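Local coordinates for protein isomaltodextranase (Arthrobacter globiformis, PDB 5AWO) that hydrolyses alpha-1,6-glucosidic linkages in dextran-like polysaccharides, releasing successive isomaltose units from the non-reducing ends of the chains, at residues 251-256 with 300-305; 261-266 with 310-315; 335-340 with 370-375. All blocks are in the same frame, centred on the assembly; numbering follows the deposited sequence.

Contact 1 of 3, residues 251-256 with 300-305; sequences FQDGSA and TGWSHR
D253 meets H304, R305 and W302 where two helical regions of the TIM barrel of this glycoside hydrolase, helix 251-260 and the 3-10 turn 303-305 that follows helix 295-302, come together. Its carboxylate and the imidazole form a His-carboxylate hydrogen bond: H304 NE2 donates to D253 OD1 over 2.8 Å in an almost straight line (178°). The oxygen uses its syn lone pair and lies in the plane of the ring, and carboxylate and imidazole are turned only 21° from each other. A chi1 of -161° swings the D253 carboxylate away from its own backbone N and across to the histidine; the carbonyl of the same residue serves the arginine. R305 takes that carbonyl side-on, NE and NH2 both donating to D253 O at 3.0 Å, so this one oxygen, lying close to the guanidinium plane, accepts two N-H groups. The other carboxylate oxygen, OD2, stands over a face of the same guanidinium, 3.7 Å from R305 NH2, a long salt bridge of charge alone. The positive charge beside it would probably help keep D253 ionised.

Farther out, R391 donates to H304 ND1, so both imidazole nitrogens are engaged and the ring's rotation is fixed. W302, edge-to-face with W292, brings the six-membered part of its indole up to the turn at D253 and G254. G254 has a positive phi and no side chain, and its N lies 3.7 Å from W302 CH2; on the same ring, W302 CZ3 lies 3.3 Å from D253 OD1.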
ATOM      1  N   PHE A 251      -8.999   9.297   8.809  1.00 15.84           N
ATOM      2  CA  PHE A 251      -9.616  10.608   8.762  1.00 16.94           C
ATOM      3  C   PHE A 251      -8.814  11.581   7.864  1.00 16.55           C
ATOM      4  O   PHE A 251      -7.622  11.394   7.590  1.00 17.06           O
ATOM      5  CB  PHE A 251      -9.727  11.185  10.191  1.00 17.83           C
ATOM      6  CG  PHE A 251     -10.677  10.453  11.099  1.00 18.96           C
ATOM      7  CD1 PHE A 251     -11.943  10.052  10.675  1.00 19.96           C
ATOM      8  CD2 PHE A 251     -10.321  10.207  12.424  1.00 19.11           C
ATOM      9  CE1 PHE A 251     -12.818   9.408  11.546  1.00 19.58           C
ATOM     10  CE2 PHE A 251     -11.192   9.563  13.293  1.00 20.04           C
ATOM     11  CZ  PHE A 251     -12.443   9.162  12.853  1.00 19.49           C
ATOM     12  N   GLN A 252      -9.490  12.619   7.397  1.00 17.06           N
ATOM     13  CA  GLN A 252      -8.879  13.628   6.540  1.00 18.77           C
ATOM     14  C   GLN A 252      -8.164  12.978   5.346  1.00 17.09           C
ATOM     15  O   GLN A 252      -7.007  13.260   5.053  1.00 17.57           O
ATOM     16  CB  GLN A 252      -7.895  14.490   7.337  1.00 21.30           C
ATOM     17  CG  GLN A 252      -8.477  15.174   8.559  1.00 26.03           C
ATOM     18  CD  GLN A 252      -7.459  16.103   9.199  1.00 30.53           C
ATOM     19  OE1 GLN A 252      -6.406  15.662   9.659  1.00 35.41           O
ATOM     20  NE2 GLN A 252      -7.754  17.401   9.205  1.00 34.29           N
ATOM     21  N   ASP A 253      -8.899  12.093   4.670  1.00 16.39           N
ATOM     22  CA  ASP A 253      -8.414  11.415   3.468  1.00 16.38           C
ATOM     23  C   ASP A 253      -7.100  10.692   3.753  1.00 15.52           C
ATOM     24  O   ASP A 253      -6.177  10.702   2.958  1.00 15.69           O
ATOM     25  CB  ASP A 253      -8.277  12.426   2.333  1.00 17.57           C
ATOM     26  CG  ASP A 253      -8.238  11.781   0.945  1.00 19.02           C
ATOM     27  OD1 ASP A 253      -8.623  10.602   0.784  1.00 19.44           O
ATOM     28  OD2 ASP A 253      -7.838  12.489  -0.002  1.00 22.50           O
ATOM     29  N   GLY A 254      -7.051  10.032   4.898  1.00 14.50           N
ATOM     30  CA  GLY A 254      -5.897   9.248   5.275  1.00 15.05           C
ATOM     31  C   GLY A 254      -4.607  10.002   5.589  1.00 15.27           C
ATOM     32  O   GLY A 254      -3.523   9.420   5.503  1.00 14.87           O
ATOM     33  N   SER A 255      -4.707  11.268   6.002  1.00 15.80           N
ATOM     34  CA  SER A 255      -3.506  12.090   6.092  1.00 16.97           C
ATOM     35  C   SER A 255      -2.443  11.581   7.088  1.00 16.25           C
ATOM     36  O   SER A 255      -1.263  11.573   6.768  1.00 17.20           O
ATOM     37  CB  SER A 255      -3.885  13.538   6.423  1.00 18.13           C
ATOM     38  OG  SER A 255      -4.491  13.629   7.679  1.00 20.32           O
ATOM     39  N   ALA A 256      -2.873  11.177   8.273  1.00 15.96           N
ATOM     40  CA  ALA A 256      -1.936  10.739   9.309  1.00 15.98           C
ATOM     41  C   ALA A 256      -1.269   9.425   8.929  1.00 16.14           C
ATOM     42  O   ALA A 256      -0.052   9.212   9.152  1.00 15.47           O
ATOM     43  CB  ALA A 256      -2.637  10.637  10.648  1.00 16.13           C
ATOM     44  N   THR A 300     -10.525   0.291  -4.785  1.00 12.32           N
ATOM     45  CA  THR A 300     -10.977   1.312  -5.741  1.00 12.88           C
ATOM     46  C   THR A 300     -11.054   2.692  -5.076  1.00 12.76           C
ATOM     47  O   THR A 300     -10.578   3.702  -5.613  1.00 12.96           O
ATOM     48  CB  THR A 300     -12.312   0.910  -6.347  1.00 13.23           C
ATOM     49  OG1 THR A 300     -12.156  -0.325  -7.061  1.00 12.97           O
ATOM     50  CG2 THR A 300     -12.852   1.962  -7.301  1.00 12.92           C
ATOM     51  N   GLY A 301     -11.639   2.730  -3.899  1.00 12.14           N
ATOM     52  CA  GLY A 301     -11.890   3.975  -3.161  1.00 12.55           C
ATOM     53  C   GLY A 301     -10.678   4.677  -2.602  1.00 12.89           C
ATOM     54  O   GLY A 301     -10.695   5.907  -2.492  1.00 13.96           O
ATOM     55  N   TRP A 302      -9.624   3.916  -2.278  1.00 13.22           N
ATOM     56  CA  TRP A 302      -8.394   4.486  -1.727  1.00 13.00           C
ATOM     57  C   TRP A 302      -7.300   4.570  -2.783  1.00 13.08           C
ATOM     58  O   TRP A 302      -6.186   4.990  -2.464  1.00 14.23           O
ATOM     59  CB  TRP A 302      -7.938   3.666  -0.500  1.00 12.99           C
ATOM     60  CG  TRP A 302      -8.694   4.035   0.731  1.00 13.52           C
ATOM     61  CD1 TRP A 302      -9.548   3.268   1.459  1.00 13.30           C
ATOM     62  CD2 TRP A 302      -8.640   5.311   1.387  1.00 13.29           C
ATOM     63  NE1 TRP A 302     -10.019   3.977   2.526  1.00 14.07           N
ATOM     64  CE2 TRP A 302      -9.478   5.241   2.506  1.00 13.58           C
ATOM     65  CE3 TRP A 302      -7.939   6.509   1.136  1.00 13.69           C
ATOM     66  CZ2 TRP A 302      -9.677   6.327   3.359  1.00 14.47           C
ATOM     67  CZ3 TRP A 302      -8.109   7.558   1.983  1.00 14.75           C
ATOM     68  CH2 TRP A 302      -8.968   7.481   3.089  1.00 14.09           C
ATOM     69  N   SER A 303      -7.608   4.235  -4.042  1.00 13.26           N
ATOM     70  CA  SER A 303      -6.596   4.189  -5.078  1.00 13.05           C
ATOM     71  C   SER A 303      -5.894   5.515  -5.353  1.00 13.29           C
ATOM     72  O   SER A 303      -4.756   5.505  -5.792  1.00 14.21           O
ATOM     73  CB  SER A 303      -7.158   3.618  -6.384  1.00 12.83           C
ATOM     74  OG  SER A 303      -8.194   4.406  -6.930  1.00 13.06           O
ATOM     75  N   HIS A 304      -6.587   6.622  -5.114  1.00 13.92           N
ATOM     76  CA  HIS A 304      -5.969   7.956  -5.276  1.00 14.10           C
ATOM     77  C   HIS A 304      -4.780   8.157  -4.326  1.00 15.00           C
ATOM     78  O   HIS A 304      -3.942   9.060  -4.550  1.00 15.04           O
ATOM     79  CB  HIS A 304      -6.997   9.074  -5.117  1.00 14.36           C
ATOM     80  CG  HIS A 304      -7.660   9.102  -3.782  1.00 14.58           C
ATOM     81  ND1 HIS A 304      -8.574   8.145  -3.388  1.00 14.91           N
ATOM     82  CD2 HIS A 304      -7.526   9.947  -2.733  1.00 14.83           C
ATOM     83  CE1 HIS A 304      -8.969   8.399  -2.156  1.00 14.69           C
ATOM     84  NE2 HIS A 304      -8.327   9.476  -1.728  1.00 14.87           N
ATOM     85  N   ARG A 305      -4.688   7.342  -3.269  1.00 13.89           N
ATOM     86  CA  ARG A 305      -3.577   7.375  -2.317  1.00 14.44           C
ATOM     87  C   ARG A 305      -2.490   6.330  -2.556  1.00 13.57           C
ATOM     88  O   ARG A 305      -1.572   6.197  -1.719  1.00 14.14           O
ATOM     89  CB  ARG A 305      -4.121   7.220  -0.893  1.00 14.40           C
ATOM     90  CG  ARG A 305      -4.979   8.388  -0.416  1.00 15.93           C
ATOM     91  CD  ARG A 305      -4.209   9.700  -0.514  1.00 16.13           C
ATOM     92  NE  ARG A 305      -4.620  10.691   0.451  1.00 15.85           N
ATOM     93  CZ  ARG A 305      -4.061  11.893   0.561  1.00 17.20           C
ATOM     94  NH1 ARG A 305      -3.121  12.261  -0.306  1.00 16.91           N
ATOM     95  NH2 ARG A 305      -4.493  12.708   1.525  1.00 18.62           N
TER

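Contact 2 of 3, residues 261-266 with 310-315; sequences GDLVRI and QLILDG
V264 and L311 pack on one face of a parallel strand pair, part of the eight-stranded sheet of the TIM barrel. V264 CG2 touches L311 CD1 at 3.8 Å, the two side chains crossing at about a right angle, whereas L313 lies alongside V264 and points the same way. L311 CD2 also rests on G261 O. On the other face L263 CG meets I312 CG2 at 3.8 Å. I266 closes the row: its CG2 packs against L313 CD2 at 4.1 Å, while CG1, set between backbone N and carbonyl carbon (chi1 56°), lies near D314 O and carries CD1 to G315 CA. An alanine in place of I266 would probably open a gap beside L313 and G315 and deprive W302 and F299 of an apolar neighbour.

The backbone bonds run I312 N to D262 O (2.8 Å), V264 N to I312 O (3.1 Å), D314 N to V264 O and I266 N to D314 O. At the polar edge the methylenes of R265 cross the carboxylate of D314, R265 CG 3.5 Å from D314 OD2, with the guanidinium nearly perpendicular to it. Their charged ends turn to other mates: R265 to N267, D269 and D316, D314 to R199 and the backbone N of D316.

D262, probably the proton donor, is held by R27, S29 and V243 N. Strand 242-245 continues the sheet beyond 263-265, and helices 251-260 and 295-302 cover the face bearing V264 and L313.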
ATOM      1  N   GLY A 261       2.991   5.788   7.550  1.00 14.85           N
ATOM      2  CA  GLY A 261       2.930   4.371   7.291  1.00 14.81           C
ATOM      3  C   GLY A 261       3.314   3.962   5.896  1.00 14.31           C
ATOM      4  O   GLY A 261       3.465   4.817   5.014  1.00 14.55           O
ATOM      5  N   ASP A 262       3.455   2.654   5.713  1.00 14.20           N
ATOM      6  CA  ASP A 262       3.684   2.058   4.379  1.00 13.67           C
ATOM      7  C   ASP A 262       2.428   1.402   3.803  1.00 13.77           C
ATOM      8  O   ASP A 262       2.185   1.549   2.617  1.00 14.67           O
ATOM      9  CB  ASP A 262       4.847   1.070   4.424  1.00 14.17           C
ATOM     10  CG  ASP A 262       6.148   1.719   4.855  1.00 14.19           C
ATOM     11  OD1 ASP A 262       6.464   2.785   4.282  1.00 14.67           O
ATOM     12  OD2 ASP A 262       6.817   1.124   5.707  1.00 14.61           O
ATOM     13  N   LEU A 263       1.684   0.680   4.646  1.00 13.03           N
ATOM     14  CA  LEU A 263       0.478  -0.042   4.206  1.00 13.69           C
ATOM     15  C   LEU A 263      -0.689   0.421   5.041  1.00 13.08           C
ATOM     16  O   LEU A 263      -0.539   0.671   6.241  1.00 12.74           O
ATOM     17  CB  LEU A 263       0.618  -1.550   4.439  1.00 14.16           C
ATOM     18  CG  LEU A 263       1.313  -2.384   3.365  1.00 14.37           C
ATOM     19  CD1 LEU A 263       2.808  -2.085   3.216  1.00 15.38           C
ATOM     20  CD2 LEU A 263       1.093  -3.859   3.677  1.00 14.52           C
ATOM     21  N   VAL A 264      -1.870   0.515   4.402  1.00 12.51           N
ATOM     22  CA  VAL A 264      -3.134   0.706   5.112  1.00 12.60           C
ATOM     23  C   VAL A 264      -4.175  -0.332   4.694  1.00 13.00           C
ATOM     24  O   VAL A 264      -4.387  -0.580   3.502  1.00 13.11           O
ATOM     25  CB  VAL A 264      -3.755   2.098   4.911  1.00 13.13           C
ATOM     26  CG1 VAL A 264      -2.950   3.129   5.693  1.00 13.43           C
ATOM     27  CG2 VAL A 264      -3.889   2.456   3.426  1.00 13.79           C
ATOM     28  N   ARG A 265      -4.813  -0.956   5.679  1.00 11.98           N
ATOM     29  CA  ARG A 265      -5.977  -1.813   5.351  1.00 12.04           C
ATOM     30  C   ARG A 265      -7.098  -1.005   4.731  1.00 12.23           C
ATOM     31  O   ARG A 265      -7.468   0.043   5.259  1.00 12.97           O
ATOM     32  CB  ARG A 265      -6.476  -2.539   6.596  1.00 12.69           C
ATOM     33  CG  ARG A 265      -5.765  -3.850   6.871  1.00 12.58           C
ATOM     34  CD  ARG A 265      -6.361  -5.032   6.073  1.00 12.12           C
ATOM     35  NE  ARG A 265      -7.753  -5.191   6.492  1.00 12.59           N
ATOM     36  CZ  ARG A 265      -8.133  -5.656   7.685  1.00 12.81           C
ATOM     37  NH1 ARG A 265      -7.252  -6.192   8.513  1.00 12.77           N
ATOM     38  NH2 ARG A 265      -9.404  -5.551   8.061  1.00 13.70           N
ATOM     39  N   ILE A 266      -7.687  -1.562   3.668  1.00 11.59           N
ATOM     40  CA  ILE A 266      -8.767  -0.901   2.950  1.00 11.84           C
ATOM     41  C   ILE A 266     -10.093  -1.654   2.976  1.00 11.41           C
ATOM     42  O   ILE A 266     -11.038  -1.252   2.286  1.00 11.53           O
ATOM     43  CB  ILE A 266      -8.321  -0.536   1.523  1.00 12.23           C
ATOM     44  CG1 ILE A 266      -7.801  -1.736   0.703  1.00 12.73           C
ATOM     45  CG2 ILE A 266      -7.271   0.568   1.589  1.00 12.39           C
ATOM     46  CD1 ILE A 266      -8.728  -2.913   0.561  1.00 12.67           C
ATOM     47  N   GLN A 310       3.683   6.848  -1.927  1.00 14.83           N
ATOM     48  CA  GLN A 310       2.425   7.151  -1.234  1.00 14.47           C
ATOM     49  C   GLN A 310       2.109   5.957  -0.310  1.00 13.97           C
ATOM     50  O   GLN A 310       2.966   5.585   0.460  1.00 15.51           O
ATOM     51  CB  GLN A 310       1.327   7.505  -2.249  1.00 15.46           C
ATOM     52  CG  GLN A 310       1.715   8.663  -3.169  1.00 15.58           C
ATOM     53  CD  GLN A 310       2.042   9.939  -2.394  1.00 16.36           C
ATOM     54  OE1 GLN A 310       1.283  10.344  -1.493  1.00 16.03           O
ATOM     55  NE2 GLN A 310       3.166  10.575  -2.753  1.00 16.40           N
ATOM     56  N   LEU A 311       0.947   5.310  -0.445  1.00 14.47           N
ATOM     57  CA  LEU A 311       0.638   4.154   0.385  1.00 13.98           C
ATOM     58  C   LEU A 311       0.497   2.891  -0.474  1.00 13.22           C
ATOM     59  O   LEU A 311       0.041   2.942  -1.634  1.00 13.84           O
ATOM     60  CB  LEU A 311      -0.655   4.373   1.148  1.00 14.52           C
ATOM     61  CG  LEU A 311      -0.538   5.245   2.397  1.00 14.30           C
ATOM     62  CD1 LEU A 311      -1.902   5.690   2.850  1.00 14.71           C
ATOM     63  CD2 LEU A 311       0.204   4.499   3.494  1.00 14.83           C
ATOM     64  N   ILE A 312       0.883   1.773   0.105  1.00 13.22           N
ATOM     65  CA  ILE A 312       0.482   0.457  -0.395  1.00 12.96           C
ATOM     66  C   ILE A 312      -0.864   0.077   0.232  1.00 13.04           C
ATOM     67  O   ILE A 312      -1.033   0.138   1.450  1.00 13.33           O
ATOM     68  CB  ILE A 312       1.564  -0.602  -0.112  1.00 12.56           C
ATOM     69  CG1 ILE A 312       2.813  -0.333  -0.954  1.00 13.59           C
ATOM     70  CG2 ILE A 312       1.049  -2.011  -0.410  1.00 13.40           C
ATOM     71  CD1 ILE A 312       4.060  -1.006  -0.497  1.00 14.18           C
ATOM     72  N   LEU A 313      -1.847  -0.232  -0.603  1.00 12.95           N
ATOM     73  CA  LEU A 313      -3.164  -0.640  -0.112  1.00 12.64           C
ATOM     74  C   LEU A 313      -3.190  -2.124   0.225  1.00 12.42           C
ATOM     75  O   LEU A 313      -2.726  -2.953  -0.541  1.00 12.63           O
ATOM     76  CB  LEU A 313      -4.239  -0.278  -1.138  1.00 12.49           C
ATOM     77  CG  LEU A 313      -4.231   1.156  -1.649  1.00 13.39           C
ATOM     78  CD1 LEU A 313      -5.418   1.412  -2.566  1.00 14.11           C
ATOM     79  CD2 LEU A 313      -4.207   2.185  -0.526  1.00 13.19           C
ATOM     80  N   ASP A 314      -3.727  -2.423   1.401  1.00 11.52           N
ATOM     81  CA  ASP A 314      -3.690  -3.750   1.988  1.00 11.79           C
ATOM     82  C   ASP A 314      -5.076  -4.359   1.982  1.00 11.87           C
ATOM     83  O   ASP A 314      -5.938  -3.907   2.710  1.00 11.51           O
ATOM     84  CB  ASP A 314      -3.114  -3.617   3.407  1.00 12.05           C
ATOM     85  CG  ASP A 314      -3.088  -4.914   4.214  1.00 12.63           C
ATOM     86  OD1 ASP A 314      -3.386  -5.992   3.693  1.00 12.53           O
ATOM     87  OD2 ASP A 314      -2.742  -4.813   5.425  1.00 13.31           O
ATOM     88  N   GLY A 315      -5.262  -5.395   1.157  1.00 12.48           N
ATOM     89  CA  GLY A 315      -6.519  -6.127   1.090  1.00 12.02           C
ATOM     90  C   GLY A 315      -6.642  -7.288   2.041  1.00 11.78           C
ATOM     91  O   GLY A 315      -7.537  -8.111   1.889  1.00 11.96           O
TER

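Contact 3 of 3, residues 335-340 with 370-375; sequences LMVAAG and DGLVGK
L372 lies against the last turn of helix 326-339, close to V337 and A338. From CB, which heads toward the helix, L372 CG stands anti to the backbone N (chi1 176°) and comes within 4.1 Å of V337 O. The branch CD2 does most of the touching: L372 CD2 sits 3.7 Å from V337 O, 4.2 Å from A338 CA and 4.4 Å from V337 CG1, so the leucine tip covers the side of the helix terminus. L367 and L400 also touch this side chain, and L367 reaches V337 as well, joining helix 362-370 to the same apolar cluster.

Helix 326-339 ends at G340 in a Schellman motif, and 370-375 opens with a second one, at G371 at the end of helix 362-370, before running into strand 375-378. The two backbones come very close at G340, whose CA is 3.2 Å from L372 O. With no side chain at G340 or G374, the backbones can lie this close to L372 O, V373 CG2 and A338 O. V373 directs its own CB away from the helix, yet V373 CG1 lies 4.0 Å from A339 O.

The direct polar link is G374 N donating to A338 O at 2.8 Å, nearly in line with the carbonyl but bent at the hydrogen (133°). Two waters extend it. One donates to V337 O and L372 O, the other to A339 O and G374 O. Three successive carbonyls at the helix terminus, V337, A338 and A339, therefore receive donors from the backbone of 370-375 or from bridging water, which implies a junction held mainly by main-chain polarity and sealed on one side by the leucine.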
ATOM      1  N   LEU A 335      -7.038  -9.704  -7.902  1.00 12.53           N
ATOM      2  CA  LEU A 335      -7.354  -8.404  -7.325  1.00 12.09           C
ATOM      3  C   LEU A 335      -6.206  -7.881  -6.474  1.00 12.43           C
ATOM      4  O   LEU A 335      -5.842  -6.705  -6.563  1.00 12.46           O
ATOM      5  CB  LEU A 335      -8.638  -8.486  -6.474  1.00 13.04           C
ATOM      6  CG  LEU A 335      -9.067  -7.172  -5.807  1.00 13.14           C
ATOM      7  CD1 LEU A 335      -9.367  -6.056  -6.797  1.00 13.36           C
ATOM      8  CD2 LEU A 335     -10.300  -7.408  -4.895  1.00 13.00           C
ATOM      9  N   MET A 336      -5.643  -8.737  -5.632  1.00 12.41           N
ATOM     10  CA  MET A 336      -4.536  -8.306  -4.767  1.00 12.35           C
ATOM     11  C   MET A 336      -3.358  -7.847  -5.624  1.00 12.63           C
ATOM     12  O   MET A 336      -2.743  -6.802  -5.359  1.00 12.52           O
ATOM     13  CB  MET A 336      -4.082  -9.428  -3.808  1.00 12.32           C
ATOM     14  CG  MET A 336      -5.169  -9.996  -2.895  1.00 12.88           C
ATOM     15  SD  MET A 336      -5.936  -8.746  -1.845  1.00 13.38           S
ATOM     16  CE  MET A 336      -7.082  -9.812  -0.979  1.00 13.47           C
ATOM     17  N   VAL A 337      -3.048  -8.627  -6.649  1.00 12.53           N
ATOM     18  CA  VAL A 337      -1.928  -8.275  -7.520  1.00 12.64           C
ATOM     19  C   VAL A 337      -2.223  -6.987  -8.304  1.00 13.05           C
ATOM     20  O   VAL A 337      -1.374  -6.070  -8.400  1.00 13.71           O
ATOM     21  CB  VAL A 337      -1.558  -9.439  -8.468  1.00 12.88           C
ATOM     22  CG1 VAL A 337      -0.566  -9.002  -9.542  1.00 13.82           C
ATOM     23  CG2 VAL A 337      -1.042 -10.595  -7.661  1.00 13.36           C
ATOM     24  N   ALA A 338      -3.416  -6.869  -8.873  1.00 12.80           N
ATOM     25  CA  ALA A 338      -3.783  -5.673  -9.631  1.00 13.35           C
ATOM     26  C   ALA A 338      -3.593  -4.412  -8.800  1.00 13.47           C
ATOM     27  O   ALA A 338      -3.145  -3.367  -9.309  1.00 14.13           O
ATOM     28  CB  ALA A 338      -5.211  -5.767 -10.134  1.00 13.80           C
ATOM     29  N   ALA A 339      -3.937  -4.481  -7.516  1.00 12.91           N
ATOM     30  CA  ALA A 339      -3.919  -3.312  -6.674  1.00 13.58           C
ATOM     31  C   ALA A 339      -2.558  -3.037  -6.019  1.00 13.35           C
ATOM     32  O   ALA A 339      -2.385  -2.005  -5.342  1.00 14.64           O
ATOM     33  CB  ALA A 339      -4.993  -3.450  -5.605  1.00 13.83           C
ATOM     34  N   GLY A 340      -1.567  -3.898  -6.251  1.00 13.09           N
ATOM     35  CA  GLY A 340      -0.260  -3.732  -5.621  1.00 14.25           C
ATOM     36  C   GLY A 340      -0.222  -4.084  -4.159  1.00 14.11           C
ATOM     37  O   GLY A 340       0.706  -3.726  -3.424  1.00 12.99           O
ATOM     38  N   ASP A 370       7.803  -6.948 -10.200  1.00 16.25           N
ATOM     39  CA  ASP A 370       8.161  -5.771 -11.019  1.00 16.56           C
ATOM     40  C   ASP A 370       7.582  -4.467 -10.449  1.00 17.07           C
ATOM     41  O   ASP A 370       7.935  -3.365 -10.901  1.00 17.90           O
ATOM     42  CB  ASP A 370       7.764  -5.954 -12.491  1.00 17.18           C
ATOM     43  CG  ASP A 370       8.530  -7.100 -13.196  1.00 17.28           C
ATOM     44  OD1 ASP A 370       9.534  -7.595 -12.625  1.00 19.02           O
ATOM     45  OD2 ASP A 370       8.080  -7.510 -14.289  1.00 20.50           O
ATOM     46  N   GLY A 371       6.694  -4.551  -9.466  1.00 16.69           N
ATOM     47  CA  GLY A 371       6.159  -3.360  -8.780  1.00 17.11           C
ATOM     48  C   GLY A 371       4.907  -2.779  -9.397  1.00 15.79           C
ATOM     49  O   GLY A 371       4.727  -1.564  -9.455  1.00 16.57           O
ATOM     50  N   LEU A 372       4.013  -3.669  -9.877  1.00 14.65           N
ATOM     51  CA  LEU A 372       2.736  -3.218 -10.353  1.00 14.15           C
ATOM     52  C   LEU A 372       1.894  -2.654  -9.218  1.00 14.36           C
ATOM     53  O   LEU A 372       1.657  -3.315  -8.203  1.00 14.11           O
ATOM     54  CB  LEU A 372       1.950  -4.373 -10.984  1.00 14.24           C
ATOM     55  CG  LEU A 372       0.529  -4.014 -11.426  1.00 14.19           C
ATOM     56  CD1 LEU A 372       0.544  -3.001 -12.573  1.00 15.11           C
ATOM     57  CD2 LEU A 372      -0.235  -5.275 -11.814  1.00 14.17           C
ATOM     58  N   VAL A 373       1.429  -1.431  -9.421  1.00 14.09           N
ATOM     59  CA  VAL A 373       0.403  -0.812  -8.570  1.00 14.11           C
ATOM     60  C   VAL A 373      -0.661  -0.253  -9.511  1.00 15.49           C
ATOM     61  O   VAL A 373      -0.461   0.806 -10.127  1.00 15.72           O
ATOM     62  CB  VAL A 373       0.984   0.320  -7.673  1.00 14.20           C
ATOM     63  CG1 VAL A 373      -0.104   0.942  -6.810  1.00 14.34           C
ATOM     64  CG2 VAL A 373       2.130  -0.197  -6.832  1.00 14.35           C
ATOM     65  N   GLY A 374      -1.769  -0.980  -9.671  1.00 14.83           N
ATOM     66  CA  GLY A 374      -2.838  -0.565 -10.574  1.00 14.23           C
ATOM     67  C   GLY A 374      -3.739   0.467  -9.953  1.00 14.45           C
ATOM     68  O   GLY A 374      -3.763   0.638  -8.714  1.00 14.35           O
ATOM     69  N   LYS A 375      -4.439   1.176 -10.831  1.00 14.09           N
ATOM     70  CA  LYS A 375      -5.593   1.969 -10.479  1.00 13.91           C
ATOM     71  C   LYS A 375      -6.810   1.389 -11.175  1.00 13.79           C
ATOM     72  O   LYS A 375      -6.702   0.832 -12.256  1.00 13.98           O
ATOM     73  CB  LYS A 375      -5.414   3.454 -10.864  1.00 14.13           C
ATOM     74  CG  LYS A 375      -4.688   4.262  -9.785  1.00 14.52           C
ATOM     75  CD  LYS A 375      -4.415   5.717 -10.195  1.00 14.45           C
ATOM     76  CE  LYS A 375      -4.031   6.625  -9.028  1.00 14.70           C
ATOM     77  NZ  LYS A 375      -2.757   6.238  -8.402  1.00 15.16           N
TER
HETATM   78  O   HOH W   1       1.325  -6.069  -7.677  1.00 14.63           O
HETATM   79  O   HOH W   2      -4.224  -0.071  -5.772  1.00 26.02           O

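From the N terminus, helix 251-260 leads directly into strand 263-265, and helix 295-302 likewise precedes strand 312-314. Contact 1 pairs the two helical regions and contact 2 the two strands, so their segments alternate and the loops they close cross. Their centres lie about 9 Å apart, and W302 of contact 1 packs on I266 of contact 2, while R305 O lies 3.0 Å from L311 N. Contact 3 follows in series, closing its own loop through strand 343-345 and helix 362-370: the end of helix 326-339 meets the lead-in to strand 375-378. I312 packs on G340, bringing contact 3 against the barrel sheet; strand 375-378 belongs to the following antiparallel sheet, so contact 3 joins barrel and sheet.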